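Local coordinates for conserved protein (Mycobacterium tuberculosis, PDB 1RFE), which is of unknown function but probably binds coenzyme F420 and may be an oxidoreductase of the pyridoxamine 5'-phosphate oxidase-like family, at residues R5-M10 / R147-P152; T82-S87 / S143-K148; S87-A92 / A138-S143. One frame throughout, in Å; residues are numbered along the deposited sequence. Where two conformers were deposited one is given.

Overall arrangement
From the N terminus, 5-10 comes first, in the loop before helix 12-21; contact 1 closes the widest loop, with 136 residues between its segments, when 147-152 follows strand 140-145. Residues 82-87 and 87-92 lead into and run along strand 84-95, and the chain from Ala138 into strand 140-145 returns antiparallel to them, so contact 3 is nested within contact 2 and also inside contact 1. Contacts 2 and 3 share Ser87 and Ser143, contacts 1 and 2 share Arg147 and Lys148. Bonds from Ile8 to Asp145 and from Met10 to Ser143 tie the N-terminal segment to the same strand, joining both chain ends to the antiparallel sheet.

Contact 1. Residues R5-M10 / R147-P152; sequences RADIVM and RKLGLP
Lys148 and Leu149 meet Asp7, Ile8 and Val9 in a loop-to-loop contact at the margin of the curled antiparallel sheet, consistent with the FMN-binding split barrel of this family, where the N-terminal segment passes the short 3-10 turn that follows strand 140-145. The segment 5-10 has no regular secondary structure. The backbones come nearest at Ile8 and Lys148, their CA atoms 5.6 Å apart. Beside this contact the backbone of Ile8 is hydrogen-bonded to Asp145, and Met10 N, in a selenomethionine, to Ser143 OG, so the N-terminal segment is also held to the end of the strand.

Lys148 supplies the polar part. Its aliphatic chain runs past the carbonyls of the N-terminal segment, with CB 3.5 Å from Asp7 O and CE 3.4 Å from Val9 O. A bend at the last torsion (chi4 -147°) then brings the ammonium onto Val9 O. The 2.4 Å from NZ to Val9 O is too short for an ordinary hydrogen bond, which makes the exact position of NZ doubtful. Glu14 of helix 12-21 is a second partner of this ammonium, through a salt bridge, so the lysine appears to join the C-terminal turn to both the loop and the helix.

On the other flank, Arg5 and Asp7 form a salt bridge within their own segment. Arg5 NH2 donates to Asp7 OD2 at 3.3 Å, on the syn side but 32° out of the carboxylate plane. Leu149 CD1 lies obliquely to that guanidinium.

Ile8 makes the apolar join. Its chi1 of 59° sets CG1 between N and C and leaves CG2 anti to the carbonyl carbon, where it meets the leucine: Ile8 CG2 is 4.0 Å from Leu149 CD2 and only 3.3 Å from Leu149 CD1, tighter than normal carbon packing.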
# COMPACT_ATOMS: atom_id res chain seq x y z
N ARG A 5 -18.48 -5.57 8.16
CA ARG A 5 -18.93 -5.90 9.50
C ARG A 5 -18.70 -4.68 10.41
O ARG A 5 -17.66 -4.02 10.35
CB ARG A 5 -18.21 -7.14 10.04
CG ARG A 5 -18.76 -8.47 9.50
CD ARG A 5 -17.89 -9.70 9.81
NE ARG A 5 -17.92 -10.07 11.24
CZ ARG A 5 -17.11 -10.98 11.83
NH1 ARG A 5 -16.17 -11.63 11.14
NH2 ARG A 5 -17.25 -11.24 13.13
N ALA A 6 -19.70 -4.37 11.21
CA ALA A 6 -19.61 -3.22 12.11
C ALA A 6 -18.73 -3.55 13.33
O ALA A 6 -18.14 -2.65 13.93
CB ALA A 6 -21.01 -2.75 12.53
N ASP A 7 -18.63 -4.84 13.67
CA ASP A 7 -17.93 -5.22 14.89
C ASP A 7 -16.42 -5.12 14.78
O ASP A 7 -15.78 -4.81 15.79
CB ASP A 7 -18.34 -6.60 15.44
CG ASP A 7 -18.33 -7.70 14.39
OD1 ASP A 7 -17.75 -7.53 13.29
OD2 ASP A 7 -18.91 -8.79 14.59
N ILE A 8 -15.86 -5.36 13.57
CA ILE A 8 -14.41 -5.47 13.40
C ILE A 8 -13.82 -4.37 12.49
O ILE A 8 -12.61 -4.33 12.31
CB ILE A 8 -14.01 -6.86 12.86
CG1 ILE A 8 -14.69 -7.11 11.50
CG2 ILE A 8 -14.35 -7.93 13.88
CD1 ILE A 8 -14.21 -8.35 10.79
N VAL A 9 -14.67 -3.51 11.93
CA VAL A 9 -14.25 -2.33 11.19
C VAL A 9 -13.29 -1.45 11.99
O VAL A 9 -13.39 -1.30 13.20
CB VAL A 9 -15.47 -1.47 10.71
CG1 VAL A 9 -16.15 -0.75 11.90
CG2 VAL A 9 -15.07 -0.47 9.63
N MSE A 10 -12.27 -0.94 11.30
CA MSE A 10 -11.39 0.06 11.88
C MSE A 10 -11.89 1.45 11.56
O MSE A 10 -12.46 1.68 10.51
CB MSE A 10 -9.97 -0.12 11.33
CG MSE A 10 -9.27 -1.33 11.90
SE MSE A 10 -7.33 -1.16 11.78
CE MSE A 10 -7.27 -1.43 10.04
N ARG A 147 -8.93 -8.08 16.97
CA ARG A 147 -8.87 -7.69 18.39
C ARG A 147 -10.17 -7.10 18.95
O ARG A 147 -10.43 -7.13 20.16
CB ARG A 147 -7.75 -6.68 18.64
CG ARG A 147 -6.47 -7.30 19.14
CD ARG A 147 -5.37 -7.30 18.13
NE ARG A 147 -4.79 -5.97 18.04
CZ ARG A 147 -3.61 -5.69 17.51
NH1 ARG A 147 -2.85 -6.64 16.95
NH2 ARG A 147 -3.21 -4.40 17.52
N LYS A 148 -11.00 -6.55 18.08
CA LYS A 148 -12.24 -5.94 18.54
C LYS A 148 -13.35 -6.95 18.90
O LYS A 148 -14.42 -6.58 19.36
CB LYS A 148 -12.71 -4.91 17.52
CG LYS A 148 -11.69 -3.75 17.31
CD LYS A 148 -12.04 -2.99 16.03
CE LYS A 148 -11.31 -1.66 15.91
NZ LYS A 148 -12.22 -0.72 15.22
N LEU A 149 -13.08 -8.22 18.69
CA LEU A 149 -13.96 -9.32 19.11
C LEU A 149 -13.85 -9.70 20.58
O LEU A 149 -14.78 -10.28 21.14
CB LEU A 149 -13.66 -10.58 18.31
CG LEU A 149 -14.38 -10.84 16.98
CD1 LEU A 149 -15.25 -9.68 16.53
CD2 LEU A 149 -13.41 -11.29 15.89
N GLY A 150 -12.70 -9.41 21.18
CA GLY A 150 -12.48 -9.76 22.56
C GLY A 150 -12.32 -11.25 22.76
O GLY A 150 -12.52 -11.76 23.87
N LEU A 151 -11.94 -11.96 21.70
CA LEU A 151 -11.56 -13.35 21.81
C LEU A 151 -10.40 -13.54 22.78
O LEU A 151 -9.63 -12.62 23.04
CB LEU A 151 -11.19 -13.94 20.45
CG LEU A 151 -12.26 -14.67 19.62
CD1 LEU A 151 -13.72 -14.51 20.11
CD2 LEU A 151 -12.13 -14.26 18.16
N PRO A 152 -10.30 -14.72 23.37
CA PRO A 152 -9.09 -15.07 24.11
C PRO A 152 -7.86 -15.10 23.21
O PRO A 152 -7.95 -15.49 22.04
CB PRO A 152 -9.41 -16.46 24.65
CG PRO A 152 -10.43 -16.94 23.82
CD PRO A 152 -11.31 -15.79 23.49

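Contact 2. Residues T82-S87 / S143-K148; sequences TLRGVS and SWDHRK
Three backbone hydrogen bonds join Leu83 and Gly85 to Trp144 and His146. His146 N donates to Leu83 O at 2.8 Å. Gly85 and Trp144 form the antiparallel hydrogen-bonded pair, Gly85 N to Trp144 O and Trp144 N to Gly85 O each measuring 2.9 Å. The strand axes are 178° apart. At the end of the strand, Asp145 OD1 accepts from Arg147 N at 3.1 Å, closing an Asx turn.

Arg84 NH1 and Arg147 NH2 stand 3.1 Å apart, two donors of like charge with guanidinium planes 42° apart. Asp76, salt-bridged to Arg84 NE, and the nearby Asp145 carboxylate would be expected to offset that repulsion.

Packing centres on Trp144. With its CG between N and C (chi1 64°), the indole folds back across the neighbouring strand, so that Gly85 CA sits over the six-membered ring, 3.7 Å from its centroid: a CH-pi contact at a residue with no side chain. Ser87 CB meets the ring's edge. Leu83 CB makes a second CH-pi contact over the His146 face, 4.1 Å from the centroid, while His146 ND1 is hydrogen-bonded to Tyr80 O.

In this curled sheet, consistent with a split barrel, Phe18 and Ile15 of helix 12-21 cover the face bearing Arg84 and Val86, and strand 69-76 pairs along the other side of strand 84-95.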
# COMPACT_ATOMS: atom_id res chain seq x y z
N THR A 82 -5.87 -11.88 16.28
CA THR A 82 -5.10 -10.65 15.96
C THR A 82 -5.08 -10.26 14.47
O THR A 82 -4.37 -9.27 14.10
CB THR A 82 -3.63 -10.76 16.45
OG1 THR A 82 -3.00 -11.95 15.94
CG2 THR A 82 -3.53 -10.87 17.99
N LEU A 83 -5.82 -10.97 13.60
CA LEU A 83 -5.81 -10.61 12.18
C LEU A 83 -6.33 -9.20 12.05
O LEU A 83 -7.34 -8.85 12.65
CB LEU A 83 -6.67 -11.52 11.27
CG LEU A 83 -6.52 -13.01 11.41
CD1 LEU A 83 -7.62 -13.78 10.64
CD2 LEU A 83 -5.09 -13.48 11.03
N ARG A 84 -5.59 -8.38 11.32
CA ARG A 84 -6.06 -7.07 10.97
C ARG A 84 -5.55 -6.64 9.59
O ARG A 84 -4.51 -7.13 9.09
CB ARG A 84 -5.72 -6.04 12.01
CG ARG A 84 -4.37 -6.05 12.60
CD ARG A 84 -4.00 -4.62 13.14
NE ARG A 84 -2.57 -4.46 13.30
CZ ARG A 84 -1.98 -3.61 14.12
NH1 ARG A 84 -2.68 -2.82 14.94
NH2 ARG A 84 -0.65 -3.58 14.13
N GLY A 85 -6.31 -5.74 8.98
CA GLY A 85 -6.01 -5.35 7.65
C GLY A 85 -6.95 -4.33 7.06
O GLY A 85 -7.96 -3.95 7.65
N VAL A 86 -6.58 -3.90 5.86
CA VAL A 86 -7.36 -2.95 5.12
C VAL A 86 -7.15 -3.24 3.62
O VAL A 86 -6.03 -3.49 3.16
CB VAL A 86 -7.05 -1.51 5.50
CG1 VAL A 86 -5.59 -1.16 5.20
CG2 VAL A 86 -7.96 -0.59 4.83
N SER A 87 -8.24 -3.21 2.89
CA SER A 87 -8.27 -3.60 1.49
C SER A 87 -8.92 -2.44 0.72
O SER A 87 -10.05 -2.03 1.06
CB SER A 87 -9.12 -4.87 1.34
OG SER A 87 -9.07 -5.35 0.02
N SER A 143 -12.13 -2.82 6.00
CA SER A 143 -11.10 -3.06 7.02
C SER A 143 -11.53 -4.08 8.06
O SER A 143 -12.73 -4.43 8.20
CB SER A 143 -10.73 -1.76 7.72
OG SER A 143 -11.84 -1.15 8.38
N TRP A 144 -10.54 -4.55 8.83
CA TRP A 144 -10.80 -5.49 9.88
C TRP A 144 -9.72 -5.47 10.97
O TRP A 144 -8.54 -5.24 10.74
CB TRP A 144 -11.00 -6.88 9.33
CG TRP A 144 -9.78 -7.47 8.65
CD1 TRP A 144 -8.90 -8.33 9.19
CD2 TRP A 144 -9.37 -7.28 7.28
NE1 TRP A 144 -7.93 -8.66 8.27
CE2 TRP A 144 -8.20 -8.01 7.09
CE3 TRP A 144 -9.86 -6.50 6.22
CZ2 TRP A 144 -7.51 -8.05 5.85
CZ3 TRP A 144 -9.17 -6.52 5.00
CH2 TRP A 144 -8.01 -7.28 4.84
N ASP A 145 -10.17 -5.68 12.19
CA ASP A 145 -9.26 -5.86 13.34
C ASP A 145 -9.92 -6.83 14.29
O ASP A 145 -10.86 -6.47 15.01
CB ASP A 145 -8.97 -4.55 14.04
CG ASP A 145 -7.87 -4.69 15.09
OD1 ASP A 145 -7.44 -5.84 15.36
OD2 ASP A 145 -7.35 -3.73 15.67
N HIS A 146 -9.41 -8.05 14.29
CA HIS A 146 -10.03 -9.12 15.04
C HIS A 146 -9.86 -8.94 16.55
O HIS A 146 -10.56 -9.58 17.31
CB HIS A 146 -9.55 -10.48 14.56
CG HIS A 146 -10.20 -10.91 13.28
ND1 HIS A 146 -10.17 -12.21 12.84
CD2 HIS A 146 -10.85 -10.21 12.33
CE1 HIS A 146 -10.83 -12.30 11.69
NE2 HIS A 146 -11.25 -11.10 11.36
N ARG A 147 -8.93 -8.08 16.97
CA ARG A 147 -8.87 -7.69 18.39
C ARG A 147 -10.17 -7.10 18.95
O ARG A 147 -10.43 -7.13 20.16
CB ARG A 147 -7.75 -6.68 18.64
CG ARG A 147 -6.47 -7.30 19.14
CD ARG A 147 -5.37 -7.30 18.13
NE ARG A 147 -4.79 -5.97 18.04
CZ ARG A 147 -3.61 -5.69 17.51
NH1 ARG A 147 -2.85 -6.64 16.95
NH2 ARG A 147 -3.21 -4.40 17.52
N LYS A 148 -11.00 -6.55 18.08
CA LYS A 148 -12.24 -5.94 18.54
C LYS A 148 -13.35 -6.95 18.90
O LYS A 148 -14.42 -6.58 19.36
CB LYS A 148 -12.71 -4.91 17.52
CG LYS A 148 -11.69 -3.75 17.31
CD LYS A 148 -12.04 -2.99 16.03
CE LYS A 148 -11.31 -1.66 15.91
NZ LYS A 148 -12.22 -0.72 15.22

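Contact 3. Residues S87-A92 / A138-S143; sequences SFEGVA and ARRTRS
Ser87 and Glu89 pair with Arg142 and Arg140 through their backbones, each couple exchanging two hydrogen bonds in an antiparallel ladder whose strand axes lie 175° apart. Ser87 N reaches Arg142 O at 2.8 Å and Arg142 N returns to Ser87 O. Glu89 N likewise gives to Arg140 O at 2.9 Å. The carbonyl of Glu89 takes two donors, Arg140 N at 3.1 Å and Arg139 N at 2.9 Å. With both residues facing Glu89, this is a classic beta bulge, and the register slips by one before Gly90 pairs with Ala138.

Other carbonyls of the ladder have further partners. A water donates to Ser87 O at 2.8 Å and, weakly, to Arg140 O, bridging the strands. Thr141 O accepts from Arg142 NH1; this oxygen lies close to the guanidinium plane of Arg142, whereas NH1 comes from above the carbonyl plane. The same guanidinium lies against Arg140, whose NE is 3.6 Å above the centre of the Arg142 plane.

The charged side chains pair loosely. Arg140, with its CG anti to N (chi1 179°) and an extended chain, runs beside Glu89, yet NH1 comes only to 3.6 Å from OE1, a long salt bridge with the flat groups 36° apart. On the other face of the sheet, Phe88 presents its ring edge to Thr141 OG1, and its CD1 packs on Ala138 CB.

Helix 12-21 reaches the Phe88 side through Val19, and strand 69-76 pairs with strand 84-95 at Phe88 and Gly90. On the side of strand 140-145, strand 131-138 is the partner from Val91 on, Val91 pairing with Val137, because the chain turns a corner at Arg139 between those two strands.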
# COMPACT_ATOMS: atom_id res chain seq x y z
N SER A 87 -8.24 -3.21 2.89
CA SER A 87 -8.27 -3.60 1.49
C SER A 87 -8.92 -2.44 0.72
O SER A 87 -10.05 -2.03 1.06
CB SER A 87 -9.12 -4.87 1.34
OG SER A 87 -9.07 -5.35 0.02
N PHE A 88 -8.20 -1.92 -0.27
CA PHE A 88 -8.60 -0.76 -1.06
C PHE A 88 -8.86 -1.21 -2.49
O PHE A 88 -8.09 -2.00 -3.05
CB PHE A 88 -7.46 0.28 -1.13
CG PHE A 88 -7.03 0.82 0.22
CD1 PHE A 88 -7.88 1.59 0.96
CD2 PHE A 88 -5.78 0.51 0.75
CE1 PHE A 88 -7.48 2.11 2.18
CE2 PHE A 88 -5.38 1.03 1.99
CZ PHE A 88 -6.20 1.81 2.68
N GLU A 89 -9.94 -0.72 -3.07
CA GLU A 89 -10.16 -0.86 -4.48
C GLU A 89 -10.34 0.58 -4.97
O GLU A 89 -10.93 1.40 -4.29
CB GLU A 89 -11.38 -1.75 -4.77
CG GLU A 89 -11.15 -3.18 -4.31
CD GLU A 89 -12.32 -4.11 -4.51
OE1 GLU A 89 -13.35 -3.63 -5.04
OE2 GLU A 89 -12.17 -5.35 -4.18
N GLY A 90 -9.80 0.87 -6.13
CA GLY A 90 -9.90 2.22 -6.68
C GLY A 90 -9.28 2.39 -8.02
O GLY A 90 -9.35 1.49 -8.88
N VAL A 91 -8.67 3.57 -8.17
CA VAL A 91 -7.99 3.96 -9.38
C VAL A 91 -6.62 4.53 -9.00
O VAL A 91 -6.44 5.10 -7.92
CB VAL A 91 -8.81 4.99 -10.21
CG1 VAL A 91 -10.15 4.42 -10.61
CG2 VAL A 91 -9.01 6.29 -9.44
N ALA A 92 -5.65 4.30 -9.87
CA ALA A 92 -4.34 4.88 -9.77
C ALA A 92 -4.20 6.02 -10.79
O ALA A 92 -4.71 5.88 -11.88
CB ALA A 92 -3.33 3.87 -10.11
N ALA A 138 -8.58 5.48 -3.34
CA ALA A 138 -9.51 4.46 -2.98
C ALA A 138 -10.95 4.97 -3.23
O ALA A 138 -11.27 6.12 -2.93
CB ALA A 138 -9.32 4.11 -1.54
N ARG A 139 -11.80 4.11 -3.75
CA ARG A 139 -13.23 4.37 -3.81
C ARG A 139 -14.00 3.44 -2.91
O ARG A 139 -15.11 3.75 -2.57
CB ARG A 139 -13.76 4.17 -5.21
CG ARG A 139 -12.81 4.58 -6.27
CD ARG A 139 -13.26 5.62 -7.16
NE ARG A 139 -12.64 6.87 -6.66
CZ ARG A 139 -12.40 7.90 -7.46
NH1 ARG A 139 -12.72 7.81 -8.74
NH2 ARG A 139 -11.86 9.02 -7.01
N ARG A 140 -13.43 2.28 -2.60
CA ARG A 140 -14.03 1.30 -1.71
C ARG A 140 -12.94 0.79 -0.78
O ARG A 140 -11.82 0.44 -1.19
CB ARG A 140 -14.64 0.17 -2.48
CG ARG A 140 -15.26 -0.92 -1.61
CD ARG A 140 -16.22 -1.92 -2.37
NE ARG A 140 -16.59 -3.12 -1.59
CZ ARG A 140 -15.76 -4.14 -1.28
NH1 ARG A 140 -14.47 -4.12 -1.63
NH2 ARG A 140 -16.22 -5.20 -0.61
N THR A 141 -13.29 0.79 0.49
CA THR A 141 -12.41 0.44 1.55
C THR A 141 -13.15 -0.53 2.43
O THR A 141 -14.28 -0.29 2.81
CB THR A 141 -12.09 1.66 2.35
OG1 THR A 141 -11.34 2.57 1.54
CG2 THR A 141 -11.15 1.32 3.53
N ARG A 142 -12.48 -1.62 2.75
CA ARG A 142 -12.93 -2.57 3.72
C ARG A 142 -11.79 -2.77 4.71
O ARG A 142 -10.62 -2.85 4.33
CB ARG A 142 -13.31 -3.89 3.06
CG ARG A 142 -14.64 -3.87 2.31
CD ARG A 142 -15.85 -3.54 3.21
NE ARG A 142 -17.10 -3.47 2.47
CZ ARG A 142 -17.59 -2.37 1.90
NH1 ARG A 142 -16.94 -1.21 1.98
NH2 ARG A 142 -18.76 -2.43 1.24
N SER A 143 -12.13 -2.82 6.00
CA SER A 143 -11.10 -3.06 7.02
C SER A 143 -11.53 -4.08 8.06
O SER A 143 -12.73 -4.43 8.20
CB SER A 143 -10.73 -1.76 7.72
OG SER A 143 -11.84 -1.15 8.38
O HOH W 1 -12.20 -2.74 -0.62